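Local coordinates for protein 3-oxosteroid 1-dehydrogenase (Sterolibacterium denitrificans, PDB 7P18) that probably catalyses the FAD-dependent 1,2-dehydrogenation of 3-oxosteroids, introducing a double bond into the steroid A ring and passing the electrons to an acceptor, at residues A[7-12]-A[261-266]. Numbering follows the deposited sequence.
Sequences TYDVIV and TARRGV
With CG set beside its own backbone N (chi1 -58°) and the chain extended from CG to NE, Arg263 reaches across Thr7 to the carboxylate of Asp9. The methyl of Thr7, placed anti to its backbone N, covers one face of the guanidinium, nearer its margin than its centre, with CG2 3.6 Å from Arg263 NE. At the edge of that group, NH1 of Arg263 makes a salt bridge of 2.9 Å to OD1 of Asp9. The bond stays close to the guanidinium plane but meets OD1 well above the carboxylate plane, and the two planes are turned 62° apart. Thr7 also lies alongside Thr261, the two side chains running in the same direction, with OG1 of Thr7 3.7 Å from CB of Thr261.

The backbones of 7-8 and 261-262 run parallel, joined by hydrogen bonds from Tyr8 N to Thr261 O (2.9 Å) and from Arg263 N to Tyr8 O. A beta bulge then shifts the register by one residue: Asp9 O accepts from both Arg264 N (2.8 Å) and Gly265 N (3.1 Å). Here both segments turn a corner, leaving the mixed sheet that contains strands 7-8 and 256-262 for the five-stranded parallel sheet of the Rossmann-type FAD-binding fold, where 10-13 and 265-268 are neighbours. Pairing resumes there with Ile11 N bonded to Gly265 O. Ile11 bridges the corner, since its CD1 extends back to CB of Ala262 at 3.9 Å, while its side chain also touches Ile249 of strand 245-253. Beyond the turn, Val266 packs on Val246 and Ile249, its side chain about 6 Å from that of the FAD-binding Phe233. Arg264 rests its CG against CB of Asp9, and the bent Arg264 chain carries NH2 to a hydrogen bond with the carbonyl of Ile557 in the C-terminal helix.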
loop_
_atom_site.group_PDB
_atom_site.type_symbol
_atom_site.label_atom_id
_atom_site.label_comp_id
_atom_site.label_asym_id
_atom_site.label_seq_id
_atom_site.Cartn_x
_atom_site.Cartn_y
_atom_site.Cartn_z
ATOM N N THR A 7 -0.332 29.337 16.477
ATOM C CA THR A 7 1.130 29.097 16.469
ATOM C C THR A 7 1.442 27.805 17.207
ATOM O O THR A 7 0.983 27.639 18.364
ATOM C CB THR A 7 1.905 30.268 17.076
ATOM O OG1 THR A 7 1.463 31.441 16.403
ATOM C CG2 THR A 7 3.395 30.128 16.883
ATOM N N TYR A 8 2.197 26.930 16.541
ATOM C CA TYR A 8 2.710 25.662 17.110
ATOM C C TYR A 8 4.196 25.560 16.766
ATOM O O TYR A 8 4.656 26.241 15.835
ATOM C CB TYR A 8 1.890 24.487 16.560
ATOM C CG TYR A 8 0.402 24.584 16.799
ATOM C CD1 TYR A 8 -0.417 25.334 15.969
ATOM C CD2 TYR A 8 -0.189 23.929 17.865
ATOM C CE1 TYR A 8 -1.781 25.428 16.194
ATOM C CE2 TYR A 8 -1.551 24.000 18.094
ATOM C CZ TYR A 8 -2.349 24.761 17.259
ATOM O OH TYR A 8 -3.690 24.822 17.485
ATOM N N ASP A 9 4.921 24.697 17.471
ATOM C CA ASP A 9 6.316 24.351 17.080
ATOM C C ASP A 9 6.267 23.654 15.716
ATOM O O ASP A 9 6.992 24.077 14.775
ATOM C CB ASP A 9 6.975 23.508 18.172
ATOM C CG ASP A 9 7.198 24.296 19.458
ATOM O OD1 ASP A 9 7.320 25.521 19.336
ATOM O OD2 ASP A 9 7.242 23.671 20.526
ATOM N N VAL A 10 5.372 22.677 15.597
ATOM C CA VAL A 10 5.316 21.776 14.407
ATOM C C VAL A 10 3.870 21.722 13.878
ATOM O O VAL A 10 2.955 21.419 14.666
ATOM C CB VAL A 10 5.847 20.379 14.783
ATOM C CG1 VAL A 10 5.715 19.414 13.624
ATOM C CG2 VAL A 10 7.297 20.441 15.256
ATOM N N ILE A 11 3.692 21.988 12.588
ATOM C CA ILE A 11 2.412 21.680 11.918
ATOM C C ILE A 11 2.637 20.527 10.932
ATOM O O ILE A 11 3.489 20.646 10.048
ATOM C CB ILE A 11 1.808 22.924 11.256
ATOM C CG1 ILE A 11 1.717 24.090 12.238
ATOM C CG2 ILE A 11 0.445 22.553 10.694
ATOM C CD1 ILE A 11 1.384 25.388 11.580
ATOM N N VAL A 12 1.857 19.459 11.090
ATOM C CA VAL A 12 1.902 18.247 10.220
ATOM C C VAL A 12 0.714 18.312 9.270
ATOM O O VAL A 12 -0.424 18.381 9.761
ATOM C CB VAL A 12 1.871 16.975 11.067
ATOM C CG1 VAL A 12 1.854 15.733 10.213
ATOM C CG2 VAL A 12 3.043 16.936 12.062
ATOM N N THR A 261 1.141 29.458 12.089
ATOM C CA THR A 261 2.605 29.636 12.225
ATOM C C THR A 261 3.211 28.359 12.794
ATOM O O THR A 261 2.671 27.847 13.791
ATOM C CB THR A 261 2.934 30.864 13.093
ATOM O OG1 THR A 261 2.438 32.001 12.382
ATOM C CG2 THR A 261 4.413 31.045 13.333
ATOM N N ALA A 262 4.314 27.913 12.185
ATOM C CA ALA A 262 5.146 26.799 12.691
ATOM C C ALA A 262 6.498 27.381 13.096
ATOM O O ALA A 262 7.233 27.776 12.202
ATOM C CB ALA A 262 5.314 25.725 11.627
ATOM N N ARG A 263 6.772 27.453 14.390
ATOM C CA ARG A 263 8.049 28.021 14.905
ATOM C C ARG A 263 9.239 27.175 14.428
ATOM O O ARG A 263 10.288 27.760 14.137
ATOM C CB ARG A 263 8.071 28.041 16.429
ATOM C CG ARG A 263 6.934 28.831 17.054
ATOM C CD ARG A 263 7.249 29.166 18.490
ATOM N NE ARG A 263 6.085 29.666 19.211
ATOM C CZ ARG A 263 5.219 28.920 19.885
ATOM N NH1 ARG A 263 5.318 27.601 19.912
ATOM N NH2 ARG A 263 4.217 29.509 20.510
ATOM N N ARG A 264 9.085 25.845 14.378
ATOM C CA ARG A 264 10.219 24.891 14.220
ATOM C C ARG A 264 10.130 24.153 12.880
ATOM O O ARG A 264 11.181 23.975 12.243
ATOM C CB ARG A 264 10.268 23.963 15.430
ATOM C CG ARG A 264 10.417 24.713 16.748
ATOM C CD ARG A 264 11.834 25.213 16.904
ATOM N NE ARG A 264 12.691 24.087 17.234
ATOM C CZ ARG A 264 12.771 23.522 18.438
ATOM N NH1 ARG A 264 12.047 23.983 19.452
ATOM N NH2 ARG A 264 13.581 22.485 18.625
ATOM N N GLY A 265 8.938 23.737 12.439
ATOM C CA GLY A 265 8.879 23.028 11.152
ATOM C C GLY A 265 7.484 22.666 10.704
ATOM O O GLY A 265 6.587 22.525 11.538
ATOM N N VAL A 266 7.361 22.529 9.393
ATOM C CA VAL A 266 6.160 22.014 8.691
ATOM C C VAL A 266 6.549 20.668 8.102
ATOM O O VAL A 266 7.516 20.644 7.321
ATOM C CB VAL A 266 5.706 22.980 7.588
ATOM C CG1 VAL A 266 4.637 22.371 6.690
ATOM C CG2 VAL A 266 5.251 24.311 8.191
#